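Local coordinates for uncharacterized protein (Capnocytophaga ochracea, PDB 4W9R), which is of unknown function but carries an esterase-like domain of the alpha/beta-hydrolase class, with a probable signal sequence in the natural protein, at residues 145-150 and 174-179; 125-130 and 149-154; 40-45 and 121-126; 178-183 and 214-219. One frame throughout, in Å; residues are numbered along the deposited sequence.

Contact 1: residues 145-150 and 174-179; sequences VSLNPV and YMATAD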
loop_
_atom_site.group_PDB
_atom_site.type_symbol
_atom_site.label_atom_id
_atom_site.label_comp_id
_atom_site.label_asym_id
_atom_site.label_seq_id
_atom_site.Cartn_x
_atom_site.Cartn_y
_atom_site.Cartn_z
ATOM N N VAL B 145 7.705 -11.446 -7.348
ATOM C CA VAL B 145 6.387 -11.125 -6.823
ATOM C C VAL B 145 5.364 -11.095 -7.951
ATOM O O VAL B 145 5.388 -10.206 -8.802
ATOM C CB VAL B 145 6.385 -9.774 -6.086
ATOM C CG1 VAL B 145 5.006 -9.479 -5.526
ATOM C CG2 VAL B 145 7.424 -9.778 -4.975
ATOM N N SER B 146 4.464 -12.072 -7.946
ATOM C CA SER B 146 3.446 -12.186 -8.982
ATOM C C SER B 146 2.081 -11.793 -8.427
ATOM O O SER B 146 1.503 -12.510 -7.611
ATOM C CB SER B 146 3.414 -13.613 -9.535
ATOM O OG SER B 146 2.453 -13.745 -10.566
ATOM N N LEU B 147 1.566 -10.656 -8.881
ATOM C CA LEU B 147 0.323 -10.113 -8.344
ATOM C C LEU B 147 -0.825 -10.256 -9.331
ATOM O O LEU B 147 -0.789 -9.677 -10.411
ATOM C CB LEU B 147 0.509 -8.645 -7.972
ATOM C CG LEU B 147 1.646 -8.357 -6.994
ATOM C CD1 LEU B 147 1.844 -6.861 -6.855
ATOM C CD2 LEU B 147 1.362 -8.996 -5.643
ATOM N N ASN B 148 -1.846 -11.015 -8.945
ATOM C CA ASN B 148 -2.984 -11.292 -9.818
ATOM C C ASN B 148 -2.549 -11.761 -11.207
ATOM O O ASN B 148 -2.869 -11.124 -12.208
ATOM C CB ASN B 148 -3.873 -10.051 -9.943
ATOM C CG ASN B 148 -5.140 -10.318 -10.734
ATOM O OD1 ASN B 148 -5.824 -11.317 -10.515
ATOM N ND2 ASN B 148 -5.440 -9.438 -11.682
ATOM N N PRO B 149 -1.803 -12.870 -11.278
ATOM C CA PRO B 149 -1.335 -13.284 -12.601
ATOM C C PRO B 149 -2.456 -13.867 -13.450
ATOM O O PRO B 149 -3.393 -14.446 -12.902
ATOM C CB PRO B 149 -0.292 -14.352 -12.280
ATOM C CG PRO B 149 -0.787 -14.961 -11.013
ATOM C CD PRO B 149 -1.406 -13.828 -10.229
ATOM N N VAL B 150 -2.363 -13.705 -14.765
ATOM C CA VAL B 150 -3.216 -14.466 -15.662
ATOM C C VAL B 150 -2.411 -15.689 -16.061
ATOM O O VAL B 150 -1.463 -15.583 -16.837
ATOM C CB VAL B 150 -3.611 -13.655 -16.908
ATOM C CG1 VAL B 150 -4.546 -14.461 -17.795
ATOM C CG2 VAL B 150 -4.245 -12.330 -16.504
ATOM N N TYR B 174 6.487 -14.860 -4.174
ATOM C CA TYR B 174 5.211 -14.418 -3.628
ATOM C C TYR B 174 4.161 -14.296 -4.723
ATOM O O TYR B 174 4.348 -13.564 -5.695
ATOM C CB TYR B 174 5.368 -13.079 -2.904
ATOM C CG TYR B 174 4.092 -12.561 -2.276
ATOM C CD1 TYR B 174 3.235 -11.723 -2.979
ATOM C CD2 TYR B 174 3.746 -12.908 -0.981
ATOM C CE1 TYR B 174 2.068 -11.249 -2.407
ATOM C CE2 TYR B 174 2.583 -12.438 -0.399
ATOM C CZ TYR B 174 1.749 -11.609 -1.115
ATOM O OH TYR B 174 0.591 -11.143 -0.535
HETATM N N MSE B 175 3.053 -15.010 -4.559
HETATM C CA MSE B 175 1.943 -14.911 -5.497
HETATM C C MSE B 175 0.647 -14.561 -4.776
HETATM O O MSE B 175 0.326 -15.141 -3.739
HETATM C CB MSE B 175 1.775 -16.214 -6.277
HETATM C CG MSE B 175 0.502 -16.272 -7.108
HETATM SE SE MSE B 175 0.340 -17.929 -8.116
HETATM C CE MSE B 175 -1.490 -17.721 -8.754
ATOM N N ALA B 176 -0.091 -13.605 -5.327
ATOM C CA ALA B 176 -1.362 -13.193 -4.745
ATOM C C ALA B 176 -2.459 -13.134 -5.800
ATOM O O ALA B 176 -2.204 -12.797 -6.957
ATOM C CB ALA B 176 -1.216 -11.843 -4.057
ATOM N N THR B 177 -3.680 -13.468 -5.396
ATOM C CA THR B 177 -4.830 -13.378 -6.287
ATOM C C THR B 177 -6.084 -12.966 -5.517
ATOM O O THR B 177 -6.146 -13.095 -4.294
ATOM C CB THR B 177 -5.083 -14.712 -7.020
ATOM O OG1 THR B 177 -6.201 -14.568 -7.905
ATOM C CG2 THR B 177 -5.365 -15.825 -6.024
ATOM N N ALA B 178 -7.074 -12.455 -6.242
ATOM C CA ALA B 178 -8.328 -12.005 -5.647
ATOM C C ALA B 178 -9.492 -12.468 -6.509
ATOM O O ALA B 178 -9.382 -12.491 -7.729
ATOM C CB ALA B 178 -8.338 -10.494 -5.495
ATOM N N ASP B 179 -10.591 -12.869 -5.879
ATOM C CA ASP B 179 -11.714 -13.444 -6.619
ATOM C C ASP B 179 -12.830 -12.481 -7.045
ATOM O O ASP B 179 -13.689 -12.867 -7.838
ATOM C CB ASP B 179 -12.337 -14.580 -5.799
ATOM C CG ASP B 179 -12.962 -14.095 -4.507
ATOM O OD1 ASP B 179 -12.465 -13.100 -3.939
ATOM O OD2 ASP B 179 -13.953 -14.709 -4.061
HETATM O O HOH W 1 -4.891 -13.908 -10.392
#
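S146 and Y174 to A176 illustrate how parallel strands share bonds, one residue reaching two across the gap. The S146 N-H bonds to Y174 O at 2.7 Å, and the S146 carbonyl receives A176 N at 3.0 Å. N148 N adds a third, to A176 O, just where the chain turns a corner. M175 CA also lends a C-H to S146 O.

Apolar contacts flank these bonds. With CG anti to the backbone N (chi1 -179°), the Y174 ring is set against the neighbouring strand: L147 CD2 lies at its edge, 4.0 Å from Y174 CE1, while V145 CG1 comes within 3.8 Å of Y174 CD1. The Y174 hydroxyl is tied to Q227 of helix 217-232. The fully extended selenomethionine M175 carries its CE to within 3.6 Å of P149 CG, the two side chains crossing at about a right angle.

Past the paired strands, water takes over. One molecule donates to N148 OD1 and P149 O and accepts from T177 OG1, at 2.9 Å from that oxygen. N148 OD1 also receives N182 ND2, and N148 ND2 donates to E123.

The segments belong to the beta-alpha-beta unit of strand 143-149, helix 156-165 and strand 171-180 in the central sheet. Backbone bonds hold the strands together, while beyond the paired part the water supplies a partner for P149 O and T177 OG1, and the N148 carboxamide is fixed by bonds at both its ends.

Contact 2: residues 125-130 and 149-154; sequences AGFLAN and PVALPR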
loop_
_atom_site.group_PDB
_atom_site.type_symbol
_atom_site.label_atom_id
_atom_site.label_comp_id
_atom_site.label_asym_id
_atom_site.label_seq_id
_atom_site.Cartn_x
_atom_site.Cartn_y
_atom_site.Cartn_z
ATOM N N ALA B 125 2.044 -9.916 -17.222
ATOM C CA ALA B 125 3.447 -9.763 -16.852
ATOM C C ALA B 125 3.742 -10.491 -15.542
ATOM O O ALA B 125 4.847 -10.999 -15.339
ATOM C CB ALA B 125 3.811 -8.292 -16.738
ATOM N N GLY B 126 2.749 -10.538 -14.660
ATOM C CA GLY B 126 2.877 -11.241 -13.397
ATOM C C GLY B 126 3.130 -12.723 -13.590
ATOM O O GLY B 126 3.881 -13.338 -12.834
ATOM N N PHE B 127 2.496 -13.303 -14.604
ATOM C CA PHE B 127 2.710 -14.706 -14.930
ATOM C C PHE B 127 4.011 -14.887 -15.701
ATOM O O PHE B 127 4.702 -15.892 -15.540
ATOM C CB PHE B 127 1.537 -15.264 -15.737
ATOM C CG PHE B 127 1.675 -16.720 -16.072
ATOM C CD1 PHE B 127 1.586 -17.682 -15.079
ATOM C CD2 PHE B 127 1.902 -17.129 -17.376
ATOM C CE1 PHE B 127 1.716 -19.024 -15.381
ATOM C CE2 PHE B 127 2.033 -18.471 -17.683
ATOM C CZ PHE B 127 1.940 -19.420 -16.684
ATOM N N LEU B 128 4.335 -13.908 -16.540
ATOM C CA LEU B 128 5.578 -13.919 -17.304
ATOM C C LEU B 128 6.792 -13.940 -16.381
ATOM O O LEU B 128 7.804 -14.575 -16.682
ATOM C CB LEU B 128 5.645 -12.703 -18.231
ATOM C CG LEU B 128 6.962 -12.474 -18.977
ATOM C CD1 LEU B 128 7.214 -13.595 -19.968
ATOM C CD2 LEU B 128 6.961 -11.126 -19.678
ATOM N N ALA B 129 6.678 -13.251 -15.250
ATOM C CA ALA B 129 7.777 -13.131 -14.302
ATOM C C ALA B 129 8.152 -14.475 -13.681
ATOM O O ALA B 129 9.278 -14.657 -13.219
ATOM C CB ALA B 129 7.423 -12.129 -13.213
ATOM N N ASN B 130 7.207 -15.411 -13.668
ATOM C CA ASN B 130 7.458 -16.740 -13.120
ATOM C C ASN B 130 8.573 -17.470 -13.856
ATOM O O ASN B 130 9.313 -18.255 -13.264
ATOM C CB ASN B 130 6.187 -17.591 -13.165
ATOM C CG ASN B 130 5.109 -17.085 -12.231
ATOM O OD1 ASN B 130 5.399 -16.501 -11.188
ATOM N ND2 ASN B 130 3.853 -17.315 -12.599
ATOM N N PRO B 149 -1.803 -12.870 -11.278
ATOM C CA PRO B 149 -1.335 -13.284 -12.601
ATOM C C PRO B 149 -2.456 -13.867 -13.450
ATOM O O PRO B 149 -3.393 -14.446 -12.902
ATOM C CB PRO B 149 -0.292 -14.352 -12.280
ATOM C CG PRO B 149 -0.787 -14.961 -11.013
ATOM C CD PRO B 149 -1.406 -13.828 -10.229
ATOM N N VAL B 150 -2.363 -13.705 -14.765
ATOM C CA VAL B 150 -3.216 -14.466 -15.662
ATOM C C VAL B 150 -2.411 -15.689 -16.061
ATOM O O VAL B 150 -1.463 -15.583 -16.837
ATOM C CB VAL B 150 -3.611 -13.655 -16.908
ATOM C CG1 VAL B 150 -4.546 -14.461 -17.795
ATOM C CG2 VAL B 150 -4.245 -12.330 -16.504
ATOM N N ALA B 151 -2.800 -16.854 -15.555
ATOM C CA ALA B 151 -1.906 -18.000 -15.642
ATOM C C ALA B 151 -2.304 -19.050 -16.670
ATOM O O ALA B 151 -3.363 -18.976 -17.293
ATOM C CB ALA B 151 -1.786 -18.652 -14.270
ATOM N N LEU B 152 -1.429 -20.040 -16.813
ATOM C CA LEU B 152 -1.717 -21.257 -17.551
ATOM C C LEU B 152 -1.637 -22.431 -16.585
ATOM O O LEU B 152 -0.547 -22.793 -16.143
ATOM C CB LEU B 152 -0.733 -21.436 -18.708
ATOM C CG LEU B 152 -0.567 -20.227 -19.629
ATOM C CD1 LEU B 152 0.491 -20.492 -20.689
ATOM C CD2 LEU B 152 -1.896 -19.855 -20.272
ATOM N N PRO B 153 -2.789 -23.025 -16.250
ATOM C CA PRO B 153 -2.835 -24.139 -15.296
ATOM C C PRO B 153 -1.932 -25.314 -15.678
ATOM O O PRO B 153 -1.356 -25.941 -14.789
ATOM C CB PRO B 153 -4.308 -24.552 -15.323
ATOM C CG PRO B 153 -5.030 -23.289 -15.650
ATOM C CD PRO B 153 -4.138 -22.560 -16.619
ATOM N N ARG B 154 -1.797 -25.593 -16.972
ATOM C CA ARG B 154 -1.014 -26.742 -17.426
ATOM C C ARG B 154 0.485 -26.584 -17.165
ATOM O O ARG B 154 1.226 -27.566 -17.166
ATOM C CB ARG B 154 -1.248 -26.995 -18.920
ATOM C CG ARG B 154 -0.855 -25.835 -19.826
ATOM C CD ARG B 154 -1.075 -26.178 -21.294
ATOM N NE ARG B 154 0.053 -26.907 -21.867
ATOM C CZ ARG B 154 0.929 -26.379 -22.716
ATOM N NH1 ARG B 154 0.803 -25.116 -23.101
ATOM N NH2 ARG B 154 1.928 -27.114 -23.187
#
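A chi1 of -178° turns the F127 ring away from its own backbone N and out toward A151 and L152. L152 answers with CG beside its own backbone N (chi1 -51°), which brings its side chain alongside the CE2-CZ end of the ring, crossing it at about a right angle; L152 CG is 3.7 Å from F127 CE2. Between these two the chain itself runs over one face. A151 CA sits 3.8 Å from the F127 ring centroid and 20° off the ring normal, a CH-pi contact, and L152 N lies over the same face toward the rim, 3.4 Å from F127 CZ. The A151 methyl adds F127 CD1 at 3.6 Å.

Helix 123-128 follows strand 116-122 in the alpha/beta-hydrolase core, and the loop 149-154 leaves the next strand, 143-149, before helix 156-165. Their backbones come nearest at G126, whose CA, with no side chain in the way, lies 4.7 Å from P149 CA. Next to it, P149 CB rests 3.8 Å from F127 N. F192 of helix 183-196 and Y131 each meet the F127 ring edge-to-face, and F192 also packs on A151.

Contact 3: residues 40-45 and 121-126; sequences VLNAET and ASEEAG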
loop_
_atom_site.group_PDB
_atom_site.type_symbol
_atom_site.label_atom_id
_atom_site.label_comp_id
_atom_site.label_asym_id
_atom_site.label_seq_id
_atom_site.Cartn_x
_atom_site.Cartn_y
_atom_site.Cartn_z
ATOM N N VAL B 40 10.185 -3.265 -11.912
ATOM C CA VAL B 40 8.730 -3.257 -12.041
ATOM C C VAL B 40 8.300 -3.196 -13.507
ATOM O O VAL B 40 8.545 -2.202 -14.191
ATOM C CB VAL B 40 8.109 -2.072 -11.284
ATOM C CG1 VAL B 40 6.593 -2.116 -11.387
ATOM C CG2 VAL B 40 8.549 -2.085 -9.832
ATOM N N LEU B 41 7.663 -4.263 -13.983
ATOM C CA LEU B 41 7.275 -4.377 -15.389
ATOM C C LEU B 41 5.999 -3.605 -15.726
ATOM O O LEU B 41 5.776 -3.202 -16.868
ATOM C CB LEU B 41 7.096 -5.848 -15.754
ATOM C CG LEU B 41 8.262 -6.757 -15.368
ATOM C CD1 LEU B 41 7.985 -8.191 -15.788
ATOM C CD2 LEU B 41 9.555 -6.251 -15.983
ATOM N N ASN B 42 5.160 -3.433 -14.714
ATOM C CA ASN B 42 3.834 -2.830 -14.825
ATOM C C ASN B 42 3.800 -1.331 -14.532
ATOM O O ASN B 42 2.729 -0.750 -14.369
ATOM C CB ASN B 42 2.851 -3.578 -13.937
ATOM C CG ASN B 42 2.457 -4.917 -14.530
ATOM O OD1 ASN B 42 2.804 -5.972 -14.001
ATOM N ND2 ASN B 42 1.746 -4.878 -15.650
ATOM N N ALA B 43 4.979 -0.726 -14.436
ATOM C CA ALA B 43 5.226 0.519 -13.707
ATOM C C ALA B 43 4.254 1.677 -13.951
ATOM O O ALA B 43 4.117 2.540 -13.088
ATOM C CB ALA B 43 6.639 0.993 -14.012
ATOM N N GLU B 44 3.593 1.728 -15.104
ATOM C CA GLU B 44 2.591 2.775 -15.332
ATOM C C GLU B 44 1.555 2.816 -14.196
ATOM O O GLU B 44 0.990 3.865 -13.896
ATOM C CB GLU B 44 1.891 2.582 -16.682
ATOM C CG GLU B 44 1.011 1.341 -16.789
ATOM C CD GLU B 44 1.795 0.083 -17.113
ATOM O OE1 GLU B 44 3.028 0.175 -17.296
ATOM O OE2 GLU B 44 1.177 -1.000 -17.184
ATOM N N THR B 45 1.331 1.669 -13.560
ATOM C CA THR B 45 0.469 1.571 -12.384
ATOM C C THR B 45 1.280 1.305 -11.111
ATOM O O THR B 45 1.239 2.091 -10.166
ATOM C CB THR B 45 -0.601 0.474 -12.549
ATOM O OG1 THR B 45 0.021 -0.757 -12.938
ATOM C CG2 THR B 45 -1.612 0.877 -13.608
ATOM N N ALA B 121 5.530 -7.778 -10.808
ATOM C CA ALA B 121 4.666 -7.657 -11.974
ATOM C C ALA B 121 3.242 -8.099 -11.665
ATOM O O ALA B 121 3.001 -8.811 -10.689
ATOM C CB ALA B 121 5.231 -8.462 -13.132
ATOM N N SER B 122 2.301 -7.671 -12.500
ATOM C CA SER B 122 0.902 -8.036 -12.325
ATOM C C SER B 122 0.267 -8.494 -13.637
ATOM O O SER B 122 0.789 -8.216 -14.718
ATOM C CB SER B 122 0.110 -6.862 -11.741
ATOM O OG SER B 122 0.044 -5.780 -12.652
ATOM N N GLU B 123 -0.858 -9.199 -13.522
ATOM C CA GLU B 123 -1.600 -9.714 -14.676
ATOM C C GLU B 123 -0.733 -10.603 -15.567
ATOM O O GLU B 123 -0.080 -11.525 -15.080
ATOM C CB GLU B 123 -2.199 -8.563 -15.490
ATOM C CG GLU B 123 -3.408 -7.896 -14.836
ATOM C CD GLU B 123 -3.035 -6.978 -13.685
ATOM O OE1 GLU B 123 -2.223 -6.052 -13.900
ATOM O OE2 GLU B 123 -3.556 -7.181 -12.568
ATOM N N GLU B 124 -0.730 -10.329 -16.868
ATOM C CA GLU B 124 0.033 -11.138 -17.815
ATOM C C GLU B 124 1.526 -11.107 -17.501
ATOM O O GLU B 124 2.191 -12.143 -17.510
ATOM C CB GLU B 124 -0.210 -10.670 -19.252
ATOM C CG GLU B 124 -1.605 -10.965 -19.790
ATOM C CD GLU B 124 -2.636 -9.948 -19.338
ATOM O OE1 GLU B 124 -2.244 -8.924 -18.739
ATOM O OE2 GLU B 124 -3.840 -10.172 -19.586
ATOM N N ALA B 125 2.044 -9.916 -17.222
ATOM C CA ALA B 125 3.447 -9.763 -16.852
ATOM C C ALA B 125 3.742 -10.491 -15.542
ATOM O O ALA B 125 4.847 -10.999 -15.339
ATOM C CB ALA B 125 3.811 -8.292 -16.738
ATOM N N GLY B 126 2.749 -10.538 -14.660
ATOM C CA GLY B 126 2.877 -11.241 -13.397
ATOM C C GLY B 126 3.130 -12.723 -13.590
ATOM O O GLY B 126 3.881 -13.338 -12.834
HETATM O O HOH W 2 0.617 -7.521 -17.552
HETATM O O HOH W 3 -1.107 -3.143 -11.809
#
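The N42 carboxamide lies between unlike neighbours: S122 OG sits over one face, 3.2 Å from N42 CG, while the methyls of A121 and A125 lie to the other side of its plane, displaced past the oxygen. A121 CB is 3.6 Å from N42 OD1. At the oxygen end S122 N donates to N42 OD1, though the modelled 2.3 Å is too short to be trusted. At the nitrogen end N42 ND2 gives a weak bond to a water that also donates to S122 O and accepts from A125 N, 2.8 Å away. A second flat group, the E123 carboxylate, is met from above its plane by the S122 hydroxyl, whose OG donates to E123 OE1 at 2.6 Å.

This sharp passage from strand 116-122 into helix 123-128, with E123 at positive phi (57°) and psi -130°, has the shape of the nucleophile elbow of alpha/beta hydrolases, here with glutamate at the turn. The loop after strand 35-40 faces it; in relatives it commonly contributes to the oxyanion hole.

L41 closes the apolar side, its CD1 3.8 Å from A121 CB. Another water joins S122 OG to T45 OG1, and T45 packs on F60 of the second subunit.

Contact 4: residues 178-183 and 214-219; sequences ADVENK and GSSVNA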
loop_
_atom_site.group_PDB
_atom_site.type_symbol
_atom_site.label_atom_id
_atom_site.label_comp_id
_atom_site.label_asym_id
_atom_site.label_seq_id
_atom_site.Cartn_x
_atom_site.Cartn_y
_atom_site.Cartn_z
ATOM N N ALA B 178 -7.074 -12.455 -6.242
ATOM C CA ALA B 178 -8.328 -12.005 -5.647
ATOM C C ALA B 178 -9.492 -12.468 -6.509
ATOM O O ALA B 178 -9.382 -12.491 -7.729
ATOM C CB ALA B 178 -8.338 -10.494 -5.495
ATOM N N ASP B 179 -10.591 -12.869 -5.879
ATOM C CA ASP B 179 -11.714 -13.444 -6.619
ATOM C C ASP B 179 -12.830 -12.481 -7.045
ATOM O O ASP B 179 -13.689 -12.867 -7.838
ATOM C CB ASP B 179 -12.337 -14.580 -5.799
ATOM C CG ASP B 179 -12.962 -14.095 -4.507
ATOM O OD1 ASP B 179 -12.465 -13.100 -3.939
ATOM O OD2 ASP B 179 -13.953 -14.709 -4.061
ATOM N N VAL B 180 -12.832 -11.239 -6.565
ATOM C CA VAL B 180 -14.005 -10.399 -6.814
ATOM C C VAL B 180 -13.978 -9.801 -8.216
ATOM O O VAL B 180 -13.094 -9.021 -8.569
ATOM C CB VAL B 180 -14.126 -9.263 -5.784
ATOM C CG1 VAL B 180 -15.245 -8.312 -6.176
ATOM C CG2 VAL B 180 -14.377 -9.834 -4.401
ATOM N N GLU B 181 -14.982 -10.197 -8.996
ATOM C CA GLU B 181 -15.123 -9.879 -10.416
ATOM C C GLU B 181 -13.899 -10.346 -11.200
ATOM O O GLU B 181 -13.642 -9.873 -12.306
ATOM C CB GLU B 181 -15.330 -8.373 -10.615
ATOM C CG GLU B 181 -16.582 -7.806 -9.957
ATOM C CD GLU B 181 -17.824 -7.959 -10.821
ATOM O OE1 GLU B 181 -17.718 -8.532 -11.927
ATOM O OE2 GLU B 181 -18.907 -7.501 -10.396
ATOM N N ASN B 182 -13.135 -11.255 -10.604
ATOM C CA ASN B 182 -12.011 -11.914 -11.261
ATOM C C ASN B 182 -12.242 -13.345 -11.744
ATOM O O ASN B 182 -11.310 -13.971 -12.247
ATOM C CB ASN B 182 -10.795 -11.885 -10.345
ATOM C CG ASN B 182 -9.524 -11.540 -11.089
ATOM O OD1 ASN B 182 -9.565 -10.931 -12.160
ATOM N ND2 ASN B 182 -8.385 -11.924 -10.528
ATOM N N LYS B 183 -13.456 -13.865 -11.572
ATOM C CA LYS B 183 -13.675 -15.312 -11.444
ATOM C C LYS B 183 -12.959 -16.200 -12.465
ATOM O O LYS B 183 -12.368 -17.213 -12.093
ATOM C CB LYS B 183 -15.172 -15.621 -11.501
ATOM C CG LYS B 183 -15.491 -17.082 -11.219
ATOM C CD LYS B 183 -16.984 -17.348 -11.229
ATOM C CE LYS B 183 -17.280 -18.783 -10.823
ATOM N NZ LYS B 183 -16.554 -19.760 -11.680
ATOM N N GLY B 214 -12.940 -12.285 -1.224
ATOM C CA GLY B 214 -13.873 -11.214 -0.935
ATOM C C GLY B 214 -13.212 -9.862 -1.108
ATOM O O GLY B 214 -13.716 -8.845 -0.631
ATOM N N SER B 215 -12.075 -9.854 -1.795
ATOM C CA SER B 215 -11.327 -8.626 -2.026
ATOM C C SER B 215 -11.269 -8.265 -3.505
ATOM O O SER B 215 -11.140 -9.141 -4.362
ATOM C CB SER B 215 -9.908 -8.754 -1.472
ATOM O OG SER B 215 -9.142 -7.600 -1.772
ATOM N N SER B 216 -11.368 -6.972 -3.801
ATOM C CA SER B 216 -11.196 -6.492 -5.164
ATOM C C SER B 216 -9.750 -6.687 -5.602
ATOM O O SER B 216 -8.835 -6.670 -4.776
ATOM C CB SER B 216 -11.596 -5.021 -5.283
ATOM O OG SER B 216 -13.000 -4.862 -5.179
ATOM N N VAL B 217 -9.554 -6.869 -6.903
ATOM C CA VAL B 217 -8.241 -7.173 -7.459
ATOM C C VAL B 217 -7.199 -6.098 -7.163
ATOM O O VAL B 217 -6.133 -6.390 -6.619
ATOM C CB VAL B 217 -8.325 -7.369 -8.981
ATOM C CG1 VAL B 217 -6.936 -7.472 -9.579
ATOM C CG2 VAL B 217 -9.144 -8.604 -9.304
ATOM N N ASN B 218 -7.513 -4.859 -7.521
ATOM C CA ASN B 218 -6.565 -3.760 -7.380
ATOM C C ASN B 218 -6.182 -3.484 -5.930
ATOM O O ASN B 218 -5.042 -3.125 -5.641
ATOM C CB ASN B 218 -7.134 -2.495 -8.022
ATOM C CG ASN B 218 -7.260 -2.619 -9.528
ATOM O OD1 ASN B 218 -6.436 -3.262 -10.180
ATOM N ND2 ASN B 218 -8.298 -2.008 -10.088
ATOM N N ALA B 219 -7.134 -3.662 -5.020
ATOM C CA ALA B 219 -6.866 -3.482 -3.599
ATOM C C ALA B 219 -5.988 -4.613 -3.074
ATOM O O ALA B 219 -5.174 -4.415 -2.173
ATOM C CB ALA B 219 -8.165 -3.412 -2.816
HETATM O O HOH W 4 -11.978 -6.634 -8.460
#
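D179 accepts the G214 N-H on the syn lone pair of OD1, at 2.9 Å from G214 N and with an N-H...O angle of 155°. Its torsion, with CG between the backbone N and the carbonyl carbon (chi1 65°), swings the carboxylate toward the turn at G214. By contrast V180 N reaches S215 O only weakly, at 3.5 Å, while V180 CB packs 3.3 Å from S215 O. A water joins the next pair, donating to V180 O and accepting from V217 N, 2.9 Å away, so that an N-H at the start of helix 217-232 has a partner.

N182 ND2 is shared between A178 O, 3.0 Å away, and N148 OD1. This fixes the carboxamide, and V217 CG2 rests over its face, 3.5 Å from N182 CG. S215 OG donates to the carbonyl of the next residue, S216 O, while S216 N holds a glycerol, probably from the crystallisation liquor. E181, on the same turn as N182, accepts K242 N and E243 N of the second subunit.

The two segments lie at the C-terminal ends of the last two strands of the sheet, where alpha/beta hydrolases usually carry their acid and histidine; 214-219 contains no histidine. With one firm direct bond, one weak one and a water bridge, the join depends largely on D179 and on packing.

In the fold
From the N terminus, contact 3 comes first, closing a long excursion between 40-45 and 121-126 and bringing the loop after strand 35-40 to the turn that follows strand 116-122. Contact 2 opens on A125 and G126, where contact 3 ends, and closes at 149-154. Contact 1 starts within that span, at 145-150, and closes at 174-179, so the two cross rather than nest, sharing P149 and V150. Contact 4 in turn opens on A178 and D179 and reaches 214-219, tying strand 171-180 to helix 217-232. Contacts 1, 2 and 3 touch one another, and contact 1 touches contact 4; contact 4 stands about 17 Å, centre to centre, from contacts 2 and 3.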